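Local coordinates for protein Non-sulfated chondroitin lyase E66 (Autographa californica nucleopolyhedrovirus, PDB 3VSN) that cleaves non-sulfated chondroitin as a lyase of the occlusion-derived virus envelope and is essential for oral infectivity in the insect host, at residues I516-P522 against A550-Y554; A427-Y431 against F588-V593; R374-N379 against D480-T485. One frame throughout, in Å; residues are numbered along the deposited sequence.

In the fold
All three contacts lie in the β-rich C-terminal part of the chain, away from the catalytic residues. In chain order the segments run 374-379, 427-431, 480-485, 516-522, 550-554 and 588-593, so both segments of contact 3 precede those of contact 1, contact 2 spans the whole of contact 1, and contacts 2 and 3 interleave. Contacts 1 and 2 share the seven-stranded antiparallel sheet that contains strands 426-434 and 550-558, with centres about 17 Å apart. Contact 3 lies at the surface, about 29 Å from contact 1 and 33 Å from contact 2, centre to centre. Together they tie a loop to that sheet, a second sheet to it, and two surface loops to each other.

Contact 1. Residues I516-P522 against A550-Y554; sequences ITNINVP and ASACY
The flat N520 carbonyl takes the S551 hydroxyl in its plane: OG donates to a lone pair of N520 O at 2.6 Å, with a C=O...OG angle of 135°. A chi1 of 49° sets the S551 hydroxyl between its own backbone N and carbonyl carbon, pointing into the loop 516-522. The same OG also accepts from water 2, which in turn takes the N520 N-H, so the hydroxyl is gripped twice. Water 1 makes a second bridge, donating to N520 OD1 at 2.7 Å and to S551 O at 2.8 Å. The P522 ring meets that S551 carbonyl with its CD, 3.4 Å from S551 O.

Beyond the polar centre the contact becomes apolar. V521 sets CG2 3.8 Å from C553 CB, while its other branch, CG1, lies against the C553 carbonyl oxygen. The C553 thiol swings anti to the backbone N (chi1 -167°), which carries SG to I516 CD1 at 3.8 Å. I516 opens a type II turn closed by I519 N donating to I516 O, and I519 lays CG2 beside S551.

Strand 550-558 runs between 452-461 and 509-513 in a seven-stranded antiparallel sheet, and the loop, which leads from 509-513 to 525-530, lies beside residues 551-553 on the side facing 509-513. Q538 of strand 533-540 packs on V521 and P522 and hydrogen-bonds C553 O, while I516 and I519 also touch R569 of strand 566-569.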
loop_
_atom_site.group_PDB
_atom_site.type_symbol
_atom_site.label_atom_id
_atom_site.label_comp_id
_atom_site.label_asym_id
_atom_site.label_seq_id
_atom_site.Cartn_x
_atom_site.Cartn_y
_atom_site.Cartn_z
ATOM N N ILE A 516 -29.705 14.216 -0.485
ATOM C CA ILE A 516 -30.411 13.401 -1.463
ATOM C C ILE A 516 -31.860 13.333 -1.006
ATOM O O ILE A 516 -32.153 12.816 0.067
ATOM C CB ILE A 516 -29.839 11.966 -1.578
ATOM C CG1 ILE A 516 -28.325 11.990 -1.854
ATOM C CG2 ILE A 516 -30.583 11.191 -2.665
ATOM C CD1 ILE A 516 -27.664 10.625 -1.892
ATOM N N THR A 517 -32.764 13.868 -1.816
ATOM C CA THR A 517 -34.179 13.878 -1.455
ATOM C C THR A 517 -34.644 12.450 -1.174
ATOM O O THR A 517 -34.329 11.527 -1.930
ATOM C CB THR A 517 -35.033 14.549 -2.543
ATOM O OG1 THR A 517 -34.449 15.813 -2.882
ATOM C CG2 THR A 517 -36.470 14.769 -2.055
ATOM N N ASN A 518 -35.350 12.284 -0.056
ATOM C CA ASN A 518 -35.881 10.991 0.396
ATOM C C ASN A 518 -34.866 10.062 1.076
ATOM O O ASN A 518 -35.180 8.909 1.367
ATOM C CB ASN A 518 -36.637 10.262 -0.732
ATOM C CG ASN A 518 -37.826 11.054 -1.238
ATOM O OD1 ASN A 518 -37.961 11.299 -2.439
ATOM N ND2 ASN A 518 -38.689 11.471 -0.321
ATOM N N ILE A 519 -33.660 10.573 1.324
ATOM C CA ILE A 519 -32.649 9.881 2.130
ATOM C C ILE A 519 -32.232 10.827 3.253
ATOM O O ILE A 519 -31.982 12.007 3.011
ATOM C CB ILE A 519 -31.416 9.480 1.287
ATOM C CG1 ILE A 519 -31.811 8.428 0.242
ATOM C CG2 ILE A 519 -30.278 8.976 2.177
ATOM C CD1 ILE A 519 -30.675 7.966 -0.641
ATOM N N ASN A 520 -32.170 10.320 4.479
ATOM C CA ASN A 520 -31.731 11.148 5.597
ATOM C C ASN A 520 -30.227 11.412 5.560
ATOM O O ASN A 520 -29.421 10.485 5.640
ATOM C CB ASN A 520 -32.127 10.540 6.942
ATOM C CG ASN A 520 -31.910 11.500 8.090
ATOM O OD1 ASN A 520 -30.940 11.382 8.836
ATOM N ND2 ASN A 520 -32.785 12.497 8.207
ATOM N N VAL A 521 -29.861 12.681 5.416
ATOM C CA VAL A 521 -28.459 13.087 5.424
ATOM C C VAL A 521 -28.295 14.156 6.495
ATOM O O VAL A 521 -28.763 15.286 6.321
ATOM C CB VAL A 521 -28.000 13.631 4.050
ATOM C CG1 VAL A 521 -26.523 14.022 4.086
ATOM C CG2 VAL A 521 -28.243 12.607 2.952
ATOM N N PRO A 522 -27.642 13.803 7.617
ATOM C CA PRO A 522 -27.482 14.748 8.721
ATOM C C PRO A 522 -26.625 15.940 8.327
ATOM O O PRO A 522 -25.844 15.855 7.376
ATOM C CB PRO A 522 -26.754 13.920 9.788
ATOM C CG PRO A 522 -27.075 12.500 9.447
ATOM C CD PRO A 522 -27.082 12.482 7.949
ATOM N N ALA A 550 -29.701 3.714 9.180
ATOM C CA ALA A 550 -28.966 4.976 9.273
ATOM C C ALA A 550 -28.243 5.285 7.965
ATOM O O ALA A 550 -27.845 4.374 7.241
ATOM C CB ALA A 550 -27.985 4.949 10.441
ATOM N N SER A 551 -28.095 6.572 7.661
ATOM C CA SER A 551 -27.437 7.002 6.427
ATOM C C SER A 551 -26.625 8.288 6.612
ATOM O O SER A 551 -26.898 9.089 7.506
ATOM C CB SER A 551 -28.461 7.168 5.295
ATOM O OG SER A 551 -29.581 7.933 5.713
ATOM N N ALA A 552 -25.619 8.467 5.759
ATOM C CA ALA A 552 -24.795 9.669 5.757
ATOM C C ALA A 552 -24.233 9.881 4.356
ATOM O O ALA A 552 -23.966 8.917 3.642
ATOM C CB ALA A 552 -23.670 9.549 6.775
ATOM N N CYS A 553 -24.055 11.138 3.962
ATOM C CA CYS A 553 -23.616 11.442 2.600
ATOM C C CYS A 553 -22.817 12.733 2.552
ATOM O O CYS A 553 -23.272 13.775 3.029
ATOM C CB CYS A 553 -24.823 11.528 1.655
ATOM S SG CYS A 553 -24.391 11.533 -0.100
ATOM N N TYR A 554 -21.621 12.659 1.976
ATOM C CA TYR A 554 -20.763 13.826 1.856
ATOM C C TYR A 554 -19.886 13.718 0.612
ATOM O O TYR A 554 -19.829 12.668 -0.029
ATOM C CB TYR A 554 -19.894 13.986 3.115
ATOM C CG TYR A 554 -18.853 12.897 3.294
ATOM C CD1 TYR A 554 -17.565 13.046 2.775
ATOM C CD2 TYR A 554 -19.156 11.721 3.982
ATOM C CE1 TYR A 554 -16.607 12.052 2.933
ATOM C CE2 TYR A 554 -18.206 10.723 4.149
ATOM C CZ TYR A 554 -16.934 10.895 3.623
ATOM O OH TYR A 554 -15.983 9.910 3.780
HETATM O O HOH W 1 -29.274 9.285 9.026
HETATM O O HOH W 2 -32.602 7.597 5.035
#

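Contact 2. Residues A427-Y431 against F588-V593; sequences AILVY and FNYPWV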
loop_
_atom_site.group_PDB
_atom_site.type_symbol
_atom_site.label_atom_id
_atom_site.label_comp_id
_atom_site.label_asym_id
_atom_site.label_seq_id
_atom_site.Cartn_x
_atom_site.Cartn_y
_atom_site.Cartn_z
ATOM N N ALA A 427 -16.185 3.895 -9.452
ATOM C CA ALA A 427 -17.136 3.720 -8.362
ATOM C C ALA A 427 -16.943 2.370 -7.691
ATOM O O ALA A 427 -16.605 1.382 -8.346
ATOM C CB ALA A 427 -18.565 3.855 -8.870
ATOM N N ILE A 428 -17.172 2.334 -6.383
ATOM C CA ILE A 428 -17.083 1.092 -5.625
ATOM C C ILE A 428 -18.294 0.960 -4.704
ATOM O O ILE A 428 -18.675 1.910 -4.024
ATOM C CB ILE A 428 -15.730 0.960 -4.875
ATOM C CG1 ILE A 428 -15.652 -0.363 -4.099
ATOM C CG2 ILE A 428 -15.459 2.167 -3.980
ATOM C CD1 ILE A 428 -14.246 -0.749 -3.690
ATOM N N LEU A 429 -18.908 -0.220 -4.729
ATOM C CA LEU A 429 -20.132 -0.502 -3.991
ATOM C C LEU A 429 -19.862 -1.667 -3.056
ATOM O O LEU A 429 -19.558 -2.772 -3.513
ATOM C CB LEU A 429 -21.262 -0.857 -4.963
ATOM C CG LEU A 429 -22.614 -1.280 -4.381
ATOM C CD1 LEU A 429 -23.201 -0.199 -3.487
ATOM C CD2 LEU A 429 -23.578 -1.644 -5.505
ATOM N N VAL A 430 -19.968 -1.412 -1.753
ATOM C CA VAL A 430 -19.610 -2.392 -0.733
ATOM C C VAL A 430 -20.811 -2.710 0.151
ATOM O O VAL A 430 -21.493 -1.806 0.633
ATOM C CB VAL A 430 -18.456 -1.885 0.168
ATOM C CG1 VAL A 430 -18.110 -2.916 1.241
ATOM C CG2 VAL A 430 -17.223 -1.537 -0.659
ATOM N N TYR A 431 -21.059 -4.001 0.344
ATOM C CA TYR A 431 -22.004 -4.486 1.342
ATOM C C TYR A 431 -21.179 -5.316 2.302
ATOM O O TYR A 431 -20.570 -6.315 1.908
ATOM C CB TYR A 431 -23.089 -5.338 0.675
ATOM C CG TYR A 431 -24.138 -5.959 1.596
ATOM C CD1 TYR A 431 -24.465 -5.389 2.834
ATOM C CD2 TYR A 431 -24.837 -7.100 1.193
ATOM C CE1 TYR A 431 -25.435 -5.960 3.653
ATOM C CE2 TYR A 431 -25.808 -7.673 2.001
ATOM C CZ TYR A 431 -26.104 -7.102 3.225
ATOM O OH TYR A 431 -27.070 -7.681 4.017
ATOM N N PHE A 588 -25.531 3.429 -8.516
ATOM C CA PHE A 588 -25.417 2.385 -7.522
ATOM C C PHE A 588 -26.808 1.786 -7.399
ATOM O O PHE A 588 -27.754 2.481 -7.032
ATOM C CB PHE A 588 -24.958 2.963 -6.176
ATOM C CG PHE A 588 -23.635 3.686 -6.237
ATOM C CD1 PHE A 588 -22.441 2.999 -6.029
ATOM C CD2 PHE A 588 -23.582 5.057 -6.494
ATOM C CE1 PHE A 588 -21.218 3.659 -6.080
ATOM C CE2 PHE A 588 -22.359 5.723 -6.550
ATOM C CZ PHE A 588 -21.180 5.021 -6.343
ATOM N N ASN A 589 -26.946 0.515 -7.741
ATOM C CA ASN A 589 -28.233 -0.169 -7.597
ATOM C C ASN A 589 -27.976 -1.598 -7.170
ATOM O O ASN A 589 -28.067 -2.528 -7.970
ATOM C CB ASN A 589 -29.056 -0.120 -8.892
ATOM C CG ASN A 589 -30.487 -0.606 -8.695
ATOM O OD1 ASN A 589 -31.056 -0.479 -7.607
ATOM N ND2 ASN A 589 -31.075 -1.165 -9.748
ATOM N N TYR A 590 -27.631 -1.753 -5.896
ATOM C CA TYR A 590 -27.180 -3.034 -5.370
ATOM C C TYR A 590 -27.997 -4.213 -5.915
ATOM O O TYR A 590 -29.225 -4.203 -5.810
ATOM C CB TYR A 590 -27.183 -3.041 -3.837
ATOM C CG TYR A 590 -26.389 -4.208 -3.335
ATOM C CD1 TYR A 590 -26.994 -5.443 -3.123
ATOM C CD2 TYR A 590 -25.015 -4.103 -3.157
ATOM C CE1 TYR A 590 -26.256 -6.537 -2.709
ATOM C CE2 TYR A 590 -24.268 -5.186 -2.742
ATOM C CZ TYR A 590 -24.894 -6.398 -2.518
ATOM O OH TYR A 590 -24.152 -7.471 -2.109
ATOM N N PRO A 591 -27.324 -5.250 -6.461
ATOM C CA PRO A 591 -25.880 -5.532 -6.448
ATOM C C PRO A 591 -25.039 -4.884 -7.556
ATOM O O PRO A 591 -23.814 -5.061 -7.577
ATOM C CB PRO A 591 -25.840 -7.056 -6.597
ATOM C CG PRO A 591 -27.021 -7.358 -7.456
ATOM C CD PRO A 591 -28.085 -6.362 -7.071
ATOM N N TRP A 592 -25.686 -4.150 -8.457
ATOM C CA TRP A 592 -25.006 -3.575 -9.616
ATOM C C TRP A 592 -24.434 -2.211 -9.362
ATOM O O TRP A 592 -25.000 -1.415 -8.613
ATOM C CB TRP A 592 -25.948 -3.549 -10.816
ATOM C CG TRP A 592 -26.251 -4.941 -11.303
ATOM C CD1 TRP A 592 -27.370 -5.723 -11.019
ATOM C CD2 TRP A 592 -25.401 -5.784 -12.148
ATOM N NE1 TRP A 592 -27.276 -6.950 -11.624
ATOM C CE2 TRP A 592 -26.120 -7.050 -12.321
ATOM C CE3 TRP A 592 -24.168 -5.615 -12.770
ATOM C CZ2 TRP A 592 -25.602 -8.091 -13.084
ATOM C CZ3 TRP A 592 -23.656 -6.671 -13.533
ATOM C CH2 TRP A 592 -24.358 -7.878 -13.688
ATOM N N VAL A 593 -23.287 -1.944 -9.978
ATOM C CA VAL A 593 -22.714 -0.601 -10.010
ATOM C C VAL A 593 -22.335 -0.287 -11.457
ATOM O O VAL A 593 -21.939 -1.187 -12.208
ATOM C CB VAL A 593 -21.510 -0.449 -9.037
ATOM C CG1 VAL A 593 -20.293 -1.239 -9.513
ATOM C CG2 VAL A 593 -21.146 1.020 -8.841
#
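Y431 and Y590 stand almost perpendicular, their planes 81° apart and their centroids 5.5 Å apart: an offset edge-to-face pair in which Y431 turns its edge to the face of Y590. The Y590 hydroxyl lies near the plane of the Y431 ring at its edge, with OH 3.4 Å from Y431 CD2, and Y431 CB lies 3.6 Å from Y590 CE2, approaching the ring obliquely. P591 CB sits over one face of the Y590 ring, and K443 makes cation-pi contacts with both tyrosines.

L429 buries the largest area of the contact. Its CG lies anti to the backbone N (chi1 176°), and the side chain reaches into the bend of 588-593. There CD2 meets Y590 CD2 at 3.7 Å, the two side chains crossing at a slant, and comes within 3.4 Å of W592 O. The L429 and F588 side chains pass one another heading opposite ways, with L429 CD1 4.2 Å from F588 CD1. Further along, A427 CB touches both F588 CZ and V593 CG2, each at 3.8 Å.

Segment 588-593 is the tip of the hairpin 584-589/592-597. N589 and W592 pair through two backbone hydrogen bonds, and the peptide before P591 is cis, as in a type VI turn. Alternate residues A427, L429 and Y431 of strand 426-434 present one face to this tip, consistent with the sheet-on-sheet packing of the protein's β-sandwich.

Contact 3. Residues R374-N379 against D480-T485; sequences RIINYN and DTSVNT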
loop_
_atom_site.group_PDB
_atom_site.type_symbol
_atom_site.label_atom_id
_atom_site.label_comp_id
_atom_site.label_asym_id
_atom_site.label_seq_id
_atom_site.Cartn_x
_atom_site.Cartn_y
_atom_site.Cartn_z
ATOM N N ARG A 374 0.356 18.024 3.023
ATOM C CA ARG A 374 1.295 17.448 3.982
ATOM C C ARG A 374 0.972 15.971 4.164
ATOM O O ARG A 374 -0.200 15.600 4.265
ATOM C CB ARG A 374 1.205 18.159 5.338
ATOM C CG ARG A 374 1.882 19.520 5.409
ATOM C CD ARG A 374 2.118 19.930 6.862
ATOM N NE ARG A 374 2.248 21.379 7.089
ATOM C CZ ARG A 374 1.476 22.329 6.555
ATOM N NH1 ARG A 374 0.473 22.022 5.741
ATOM N NH2 ARG A 374 1.701 23.603 6.846
ATOM N N ILE A 375 1.998 15.127 4.185
ATOM C CA ILE A 375 1.784 13.720 4.506
ATOM C C ILE A 375 1.762 13.579 6.029
ATOM O O ILE A 375 2.805 13.505 6.680
ATOM C CB ILE A 375 2.829 12.780 3.854
ATOM C CG1 ILE A 375 2.811 12.944 2.326
ATOM C CG2 ILE A 375 2.551 11.330 4.239
ATOM C CD1 ILE A 375 3.921 12.219 1.590
ATOM N N ILE A 376 0.556 13.578 6.583
ATOM C CA ILE A 376 0.362 13.411 8.017
ATOM C C ILE A 376 0.010 11.952 8.251
ATOM O O ILE A 376 -1.060 11.506 7.841
ATOM C CB ILE A 376 -0.776 14.312 8.548
ATOM C CG1 ILE A 376 -0.527 15.774 8.153
ATOM C CG2 ILE A 376 -0.939 14.148 10.059
ATOM C CD1 ILE A 376 -1.719 16.689 8.358
ATOM N N ASN A 377 0.914 11.207 8.883
ATOM C CA ASN A 377 0.657 9.795 9.159
ATOM C C ASN A 377 -0.052 9.633 10.498
ATOM O O ASN A 377 -0.033 10.542 11.327
ATOM C CB ASN A 377 1.950 8.971 9.120
ATOM C CG ASN A 377 1.728 7.551 8.613
ATOM O OD1 ASN A 377 0.593 7.110 8.421
ATOM N ND2 ASN A 377 2.822 6.829 8.393
ATOM N N TYR A 378 -0.682 8.479 10.698
ATOM C CA TYR A 378 -1.435 8.212 11.923
ATOM C C TYR A 378 -0.518 7.916 13.106
ATOM O O TYR A 378 0.626 7.491 12.932
ATOM C CB TYR A 378 -2.406 7.042 11.714
ATOM C CG TYR A 378 -3.299 7.208 10.504
ATOM C CD1 TYR A 378 -4.434 8.022 10.559
ATOM C CD2 TYR A 378 -3.005 6.562 9.303
ATOM C CE1 TYR A 378 -5.252 8.183 9.450
ATOM C CE2 TYR A 378 -3.817 6.718 8.188
ATOM C CZ TYR A 378 -4.934 7.533 8.269
ATOM O OH TYR A 378 -5.737 7.690 7.169
ATOM N N ASN A 379 -1.029 8.170 14.308
ATOM C CA ASN A 379 -0.419 7.671 15.533
ATOM C C ASN A 379 -1.495 7.000 16.397
ATOM O O ASN A 379 -2.659 6.936 15.992
ATOM C CB ASN A 379 0.340 8.785 16.282
ATOM C CG ASN A 379 -0.552 9.950 16.677
ATOM O OD1 ASN A 379 -1.533 9.780 17.396
ATOM N ND2 ASN A 379 -0.200 11.146 16.224
ATOM N N ASP A 480 -5.372 15.935 12.841
ATOM C CA ASP A 480 -4.448 15.809 13.958
ATOM C C ASP A 480 -4.134 17.241 14.392
ATOM O O ASP A 480 -3.490 17.988 13.652
ATOM C CB ASP A 480 -3.187 15.078 13.471
ATOM C CG ASP A 480 -2.129 14.899 14.554
ATOM O OD1 ASP A 480 -2.043 15.721 15.491
ATOM O OD2 ASP A 480 -1.349 13.928 14.441
ATOM N N THR A 481 -4.598 17.618 15.582
ATOM C CA THR A 481 -4.493 19.004 16.061
ATOM C C THR A 481 -3.065 19.426 16.422
ATOM O O THR A 481 -2.816 20.605 16.661
ATOM C CB THR A 481 -5.405 19.279 17.281
ATOM O OG1 THR A 481 -5.034 18.415 18.359
ATOM C CG2 THR A 481 -6.878 19.052 16.935
ATOM N N SER A 482 -2.136 18.472 16.473
ATOM C CA SER A 482 -0.733 18.796 16.748
ATOM C C SER A 482 -0.040 19.352 15.502
ATOM O O SER A 482 1.021 19.972 15.595
ATOM C CB SER A 482 0.026 17.582 17.302
ATOM O OG SER A 482 0.342 16.654 16.277
ATOM N N VAL A 483 -0.648 19.129 14.339
ATOM C CA VAL A 483 -0.110 19.632 13.078
ATOM C C VAL A 483 -0.566 21.074 12.883
ATOM O O VAL A 483 -1.757 21.365 12.921
ATOM C CB VAL A 483 -0.553 18.757 11.879
ATOM C CG1 VAL A 483 0.036 19.279 10.573
ATOM C CG2 VAL A 483 -0.149 17.304 12.100
ATOM N N ASN A 484 0.387 21.979 12.696
ATOM C CA ASN A 484 0.044 23.371 12.447
ATOM C C ASN A 484 0.066 23.688 10.956
ATOM O O ASN A 484 1.102 23.580 10.297
ATOM C CB ASN A 484 0.938 24.316 13.259
ATOM C CG ASN A 484 0.654 24.244 14.754
ATOM O OD1 ASN A 484 1.444 23.693 15.519
ATOM N ND2 ASN A 484 -0.484 24.792 15.173
ATOM N N THR A 485 -1.107 24.022 10.429
ATOM C CA THR A 485 -1.261 24.426 9.038
ATOM C C THR A 485 -1.844 25.832 9.049
ATOM O O THR A 485 -2.087 26.394 10.117
ATOM C CB THR A 485 -2.195 23.472 8.254
ATOM O OG1 THR A 485 -3.538 23.607 8.734
ATOM C CG2 THR A 485 -1.751 22.015 8.397
HETATM O O HOH W 3 -1.989 11.779 12.933
HETATM O O HOH W 4 -1.095 13.776 17.460
#
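R374 passes T485 at a slant and has the largest buried area of the contact. Its chain, extended from CG to NE, brings the guanidinium under the T485 methyl, so that CG2 lies over one face, off-centre toward the rim, with NH1 3.5 Å from T485 CG2. The approach is apolar on the threonine side, since T485 OG1 turns to D487. N484 O is also near, at a slant to the guanidinium and 3.5 Å from NH2.

I376 comes next, meeting V483 tip to tip: I376 CD1 is 3.8 Å from V483 CG1, and the second branches, CG2 of each residue, are equally close. F506 of strand 504-506 touches both I376 and T485, backing this small apolar patch.

V483 is put in place by a type I turn from D480 to V483, closed by V483 N bonding to D480 O. Within it D480 makes an Asx turn: OD1 accepts from S482 N at 2.9 Å, nearly in line with the C-O bond, and from S482 OG at 2.7 Å, tilted 36° out of the carboxylate plane. Two donors of one residue thus hold the carboxylate's rotation.

D480 also meets segment 374-379 through water. With CG anti to the backbone N (chi1 179°), its carboxylate is carried toward that segment, and OD2 accepts a hydrogen bond from water 3, which also donates to N377 O. Water 4 links N379 ND2 to D480 OD1. The amide and carboxylate planes stand 90° apart, and N379 OD1 is taken up by N381 N.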